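Local coordinates for protein NAD-dependent aldehyde dehydrogenase (Burkholderia multivorans, PDB 5UJU) that probably oxidises aldehydes to carboxylic acids with NAD as the electron acceptor, as a member of the aldehyde dehydrogenase family, at residues 195-205 / 552-563. Sequence-based numbering, arbitrary orientation.
Sequences AMQKRYTIVPR and NRFRVVQSRVHV. With EDO (1,2-ethanediol), chain I.
Arg205 closes one end of a long antiparallel ladder by taking hold of Asn552, just where strand 195-204 runs out and strand 554-562 is about to begin. Its CB lies against Arg553 O, and CG sits closer to the same oxygen, at 3.4 Å. There the chain bends (chi2 -71°) and CD turns toward Arg555 CG. Arg205 NE then gives a fairly straight hydrogen bond, 3.0 Å long, to Asn552 O, while Arg205 NH2 reaches Asn552 OD1 at 2.9 Å. The grip is therefore side-on, one nitrogen to the main chain and one to the side chain of the same residue; OD1 lies in the guanidinium plane, but NH2 stands well above the plane of the amide carbonyl. Arg555 CD covers one face of this guanidinium. Arg555 itself folds back so that NE bonds to Phe554 O, and its outer nitrogens go to Thr534 and Asp546 of the second subunit.

From Val203 to Gln197 the strands exchange backbone bonds in pairs, Val203 and Arg555 at 2.7 Å each way, N to O; a single bond, Val563 N to Ala195 O, follows. Ser559 to Val561 also pair, in parallel, with a strand of the second subunit. Ile202 CG2 packs on Phe554 CD1, and Ile202 CD1 on Val556 CG2. At the far end Met196, bent at chi3 (77°), lays CE over one face of the His562 ring, 4.1 Å from its centroid. Beside it Lys198 CD runs along Arg560 CB, and Lys198 NZ and Arg560 NH1 both donate to O2 of a neutral ethanediol, probably from the crystallisation liquor.

Asp530 of the second subunit forms a salt bridge with Lys198 and probably offsets its charge. Likewise, Arg205 NH2 and Arg555 NE, 3.7 Å apart, are probably eased by the Asn552 oxygens and Asp546 of the second subunit.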
loop_
_atom_site.group_PDB
_atom_site.type_symbol
_atom_site.label_atom_id
_atom_site.label_comp_id
_atom_site.label_asym_id
_atom_site.label_seq_id
_atom_site.Cartn_x
_atom_site.Cartn_y
_atom_site.Cartn_z
ATOM N N ALA A 195 5.597 -30.740 12.516
ATOM C CA ALA A 195 6.618 -30.321 11.568
ATOM C C ALA A 195 5.974 -30.189 10.201
ATOM O O ALA A 195 5.353 -31.137 9.705
ATOM C CB ALA A 195 7.783 -31.314 11.536
ATOM N N MET A 196 6.115 -29.014 9.600
ATOM C CA MET A 196 5.563 -28.756 8.281
ATOM C C MET A 196 6.599 -28.032 7.444
ATOM O O MET A 196 7.435 -27.288 7.963
ATOM C CB MET A 196 4.287 -27.915 8.352
ATOM C CG MET A 196 3.267 -28.422 9.344
ATOM S SD MET A 196 1.688 -27.592 9.105
ATOM C CE MET A 196 1.106 -28.460 7.648
ATOM N N GLN A 197 6.535 -28.242 6.140
ATOM C CA GLN A 197 7.295 -27.414 5.223
ATOM C C GLN A 197 6.372 -26.374 4.614
ATOM O O GLN A 197 5.313 -26.715 4.072
ATOM C CB GLN A 197 7.956 -28.231 4.116
ATOM C CG GLN A 197 9.043 -27.422 3.454
ATOM C CD GLN A 197 9.524 -28.028 2.171
ATOM O OE1 GLN A 197 8.821 -28.816 1.540
ATOM N NE2 GLN A 197 10.737 -27.671 1.773
ATOM N N LYS A 198 6.765 -25.112 4.729
ATOM C CA LYS A 198 6.044 -24.016 4.116
ATOM C C LYS A 198 6.729 -23.671 2.804
ATOM O O LYS A 198 7.955 -23.732 2.698
ATOM C CB LYS A 198 6.014 -22.784 5.035
ATOM C CG LYS A 198 5.635 -23.059 6.490
ATOM C CD LYS A 198 4.215 -23.605 6.596
ATOM C CE LYS A 198 3.788 -23.832 8.050
ATOM N NZ LYS A 198 3.511 -22.561 8.774
ATOM N N ARG A 199 5.937 -23.307 1.811
ATOM C CA ARG A 199 6.455 -22.849 0.533
ATOM C C ARG A 199 5.775 -21.529 0.208
ATOM O O ARG A 199 4.574 -21.382 0.426
ATOM C CB ARG A 199 6.203 -23.916 -0.559
ATOM C CG ARG A 199 6.428 -23.489 -2.008
ATOM C CD ARG A 199 6.143 -24.675 -2.937
ATOM N NE ARG A 199 6.000 -24.319 -4.349
ATOM C CZ ARG A 199 5.635 -25.178 -5.300
ATOM N NH1 ARG A 199 5.383 -26.450 -4.996
ATOM N NH2 ARG A 199 5.535 -24.773 -6.560
ATOM N N TYR A 200 6.541 -20.556 -0.270
ATOM C CA TYR A 200 6.008 -19.226 -0.546
ATOM C C TYR A 200 6.282 -18.887 -2.004
ATOM O O TYR A 200 7.441 -18.843 -2.432
ATOM C CB TYR A 200 6.618 -18.176 0.392
ATOM C CG TYR A 200 6.465 -18.540 1.855
ATOM C CD1 TYR A 200 5.295 -18.250 2.542
ATOM C CD2 TYR A 200 7.484 -19.199 2.539
ATOM C CE1 TYR A 200 5.140 -18.596 3.876
ATOM C CE2 TYR A 200 7.342 -19.550 3.879
ATOM C CZ TYR A 200 6.166 -19.239 4.540
ATOM O OH TYR A 200 6.010 -19.576 5.863
ATOM N N THR A 201 5.220 -18.619 -2.746
ATOM C CA THR A 201 5.301 -18.263 -4.152
ATOM C C THR A 201 4.944 -16.791 -4.290
ATOM O O THR A 201 3.896 -16.362 -3.805
ATOM C CB THR A 201 4.348 -19.131 -4.979
ATOM O OG1 THR A 201 4.647 -20.516 -4.753
ATOM C CG2 THR A 201 4.465 -18.817 -6.466
ATOM N N ILE A 202 5.824 -16.017 -4.922
ATOM C CA ILE A 202 5.550 -14.606 -5.189
ATOM C C ILE A 202 4.680 -14.515 -6.435
ATOM O O ILE A 202 5.079 -14.960 -7.514
ATOM C CB ILE A 202 6.848 -13.812 -5.381
ATOM C CG1 ILE A 202 7.800 -14.022 -4.208
ATOM C CG2 ILE A 202 6.541 -12.333 -5.570
ATOM C CD1 ILE A 202 7.277 -13.544 -2.947
ATOM N N VAL A 203 3.514 -13.903 -6.302
ATOM C CA VAL A 203 2.538 -13.806 -7.378
ATOM C C VAL A 203 2.331 -12.337 -7.740
ATOM O O VAL A 203 1.977 -11.529 -6.873
ATOM C CB VAL A 203 1.207 -14.467 -6.985
ATOM C CG1 VAL A 203 0.201 -14.366 -8.122
ATOM C CG2 VAL A 203 1.441 -15.947 -6.620
ATOM N N PRO A 204 2.578 -11.934 -8.985
ATOM C CA PRO A 204 2.246 -10.571 -9.407
ATOM C C PRO A 204 0.750 -10.340 -9.340
ATOM O O PRO A 204 -0.044 -11.280 -9.306
ATOM C CB PRO A 204 2.738 -10.515 -10.858
ATOM C CG PRO A 204 3.662 -11.678 -10.983
ATOM C CD PRO A 204 3.150 -12.725 -10.081
ATOM N N ARG A 205 0.366 -9.055 -9.294
ATOM C CA ARG A 205 -1.054 -8.717 -9.328
ATOM C C ARG A 205 -1.685 -9.053 -10.680
ATOM O O ARG A 205 -2.814 -9.547 -10.741
ATOM C CB ARG A 205 -1.238 -7.235 -8.995
ATOM C CG ARG A 205 -0.958 -6.935 -7.538
ATOM C CD ARG A 205 -2.056 -7.491 -6.650
ATOM N NE ARG A 205 -1.993 -6.882 -5.327
ATOM C CZ ARG A 205 -2.999 -6.848 -4.462
ATOM N NH1 ARG A 205 -4.168 -7.402 -4.777
ATOM N NH2 ARG A 205 -2.831 -6.237 -3.288
ATOM N N ASN A 552 2.778 -3.533 -2.495
ATOM C CA ASN A 552 1.468 -4.071 -2.829
ATOM C C ASN A 552 1.382 -4.582 -4.267
ATOM O O ASN A 552 0.311 -5.023 -4.680
ATOM C CB ASN A 552 0.386 -3.013 -2.615
ATOM C CG ASN A 552 -0.873 -3.584 -2.016
ATOM O OD1 ASN A 552 -0.918 -4.751 -1.618
ATOM N ND2 ASN A 552 -1.912 -2.765 -1.944
ATOM N N ARG A 553 2.452 -4.477 -5.060
ATOM C CA ARG A 553 2.365 -4.861 -6.471
ATOM C C ARG A 553 2.570 -6.352 -6.700
ATOM O O ARG A 553 2.399 -6.821 -7.834
ATOM C CB ARG A 553 3.381 -4.064 -7.303
ATOM C CG ARG A 553 3.241 -2.522 -7.132
ATOM C CD ARG A 553 4.188 -1.773 -8.074
ATOM N NE ARG A 553 4.148 -0.330 -7.833
ATOM C CZ ARG A 553 3.600 0.569 -8.649
ATOM N NH1 ARG A 553 3.036 0.203 -9.801
ATOM N NH2 ARG A 553 3.615 1.855 -8.304
ATOM N N PHE A 554 2.929 -7.099 -5.662
ATOM C CA PHE A 554 2.989 -8.555 -5.701
ATOM C C PHE A 554 2.271 -9.053 -4.460
ATOM O O PHE A 554 2.053 -8.295 -3.503
ATOM C CB PHE A 554 4.443 -9.084 -5.708
ATOM C CG PHE A 554 5.192 -8.749 -4.448
ATOM C CD1 PHE A 554 5.244 -9.651 -3.389
ATOM C CD2 PHE A 554 5.786 -7.505 -4.293
ATOM C CE1 PHE A 554 5.903 -9.329 -2.211
ATOM C CE2 PHE A 554 6.439 -7.174 -3.110
ATOM C CZ PHE A 554 6.501 -8.084 -2.071
ATOM N N ARG A 555 1.887 -10.327 -4.486
ATOM C CA ARG A 555 1.339 -10.999 -3.321
ATOM C C ARG A 555 2.120 -12.290 -3.108
ATOM O O ARG A 555 2.952 -12.676 -3.935
ATOM C CB ARG A 555 -0.169 -11.264 -3.474
ATOM C CG ARG A 555 -1.043 -10.024 -3.751
ATOM C CD ARG A 555 -1.331 -9.179 -2.488
ATOM N NE ARG A 555 -0.142 -8.459 -2.038
ATOM C CZ ARG A 555 0.133 -8.176 -0.771
ATOM N NH1 ARG A 555 -0.701 -8.548 0.187
ATOM N NH2 ARG A 555 1.259 -7.535 -0.461
ATOM N N VAL A 556 1.891 -12.931 -1.963
ATOM C CA VAL A 556 2.549 -14.191 -1.605
ATOM C C VAL A 556 1.469 -15.243 -1.384
ATOM O O VAL A 556 0.594 -15.068 -0.524
ATOM C CB VAL A 556 3.430 -14.042 -0.355
ATOM C CG1 VAL A 556 4.197 -15.322 -0.073
ATOM C CG2 VAL A 556 4.401 -12.879 -0.530
ATOM N N VAL A 557 1.527 -16.327 -2.160
ATOM C CA VAL A 557 0.622 -17.467 -2.014
ATOM C C VAL A 557 1.425 -18.618 -1.418
ATOM O O VAL A 557 2.399 -19.092 -2.017
ATOM C CB VAL A 557 -0.017 -17.874 -3.355
ATOM C CG1 VAL A 557 -0.752 -19.220 -3.207
ATOM C CG2 VAL A 557 -0.991 -16.800 -3.844
ATOM N N GLN A 558 1.032 -19.065 -0.238
ATOM C CA GLN A 558 1.805 -20.093 0.433
ATOM C C GLN A 558 1.123 -21.446 0.355
ATOM O O GLN A 558 -0.067 -21.564 0.049
ATOM C CB GLN A 558 2.028 -19.739 1.892
ATOM C CG GLN A 558 0.788 -19.870 2.730
ATOM C CD GLN A 558 1.088 -19.636 4.194
ATOM O OE1 GLN A 558 1.532 -18.540 4.588
ATOM N NE2 GLN A 558 0.887 -20.668 5.008
ATOM N N SER A 559 1.911 -22.473 0.638
ATOM C CA SER A 559 1.400 -23.819 0.838
ATOM C C SER A 559 2.136 -24.419 2.020
ATOM O O SER A 559 3.253 -24.001 2.355
ATOM C CB SER A 559 1.577 -24.699 -0.408
ATOM O OG SER A 559 2.949 -24.826 -0.731
ATOM N N ARG A 560 1.486 -25.376 2.672
ATOM C CA ARG A 560 2.096 -26.104 3.773
ATOM C C ARG A 560 1.792 -27.594 3.638
ATOM O O ARG A 560 0.718 -27.987 3.165
ATOM C CB ARG A 560 1.592 -25.585 5.124
ATOM C CG ARG A 560 0.099 -25.709 5.300
ATOM C CD ARG A 560 -0.337 -25.053 6.620
ATOM N NE ARG A 560 -1.786 -24.978 6.725
ATOM C CZ ARG A 560 -2.437 -24.540 7.797
ATOM N NH1 ARG A 560 -1.773 -24.126 8.871
ATOM N NH2 ARG A 560 -3.759 -24.507 7.793
ATOM N N VAL A 561 2.737 -28.423 4.075
ATOM C CA VAL A 561 2.563 -29.877 4.048
ATOM C C VAL A 561 3.370 -30.465 5.196
ATOM O O VAL A 561 4.439 -29.954 5.542
ATOM C CB VAL A 561 2.977 -30.470 2.678
ATOM C CG1 VAL A 561 4.493 -30.301 2.427
ATOM C CG2 VAL A 561 2.569 -31.931 2.568
ATOM N N HIS A 562 2.848 -31.526 5.812
ATOM C CA HIS A 562 3.598 -32.187 6.872
ATOM C C HIS A 562 4.876 -32.812 6.326
ATOM O O HIS A 562 4.923 -33.281 5.184
ATOM C CB HIS A 562 2.751 -33.260 7.552
ATOM C CG HIS A 562 1.714 -32.708 8.471
ATOM N ND1 HIS A 562 1.986 -32.362 9.777
ATOM C CD2 HIS A 562 0.404 -32.427 8.270
ATOM C CE1 HIS A 562 0.887 -31.897 10.344
ATOM N NE2 HIS A 562 -0.088 -31.930 9.452
ATOM N N VAL A 563 5.924 -32.798 7.145
ATOM C CA VAL A 563 7.205 -33.427 6.834
ATOM C C VAL A 563 7.768 -34.033 8.116
ATOM O O VAL A 563 7.193 -33.899 9.200
ATOM C CB VAL A 563 8.216 -32.439 6.215
ATOM C CG1 VAL A 563 7.775 -32.009 4.822
ATOM C CG2 VAL A 563 8.399 -31.238 7.129
HETATM C C1 EDO I . -0.096 -24.450 11.774
HETATM O O1 EDO I . -0.961 -23.318 11.648
HETATM C C2 EDO I . 1.166 -24.231 10.946
HETATM O O2 EDO I . 0.846 -23.695 9.657
HETATM O O HOH W 1 3.698 -32.877 11.584
HETATM O O HOH W 2 3.068 -21.862 -2.688
#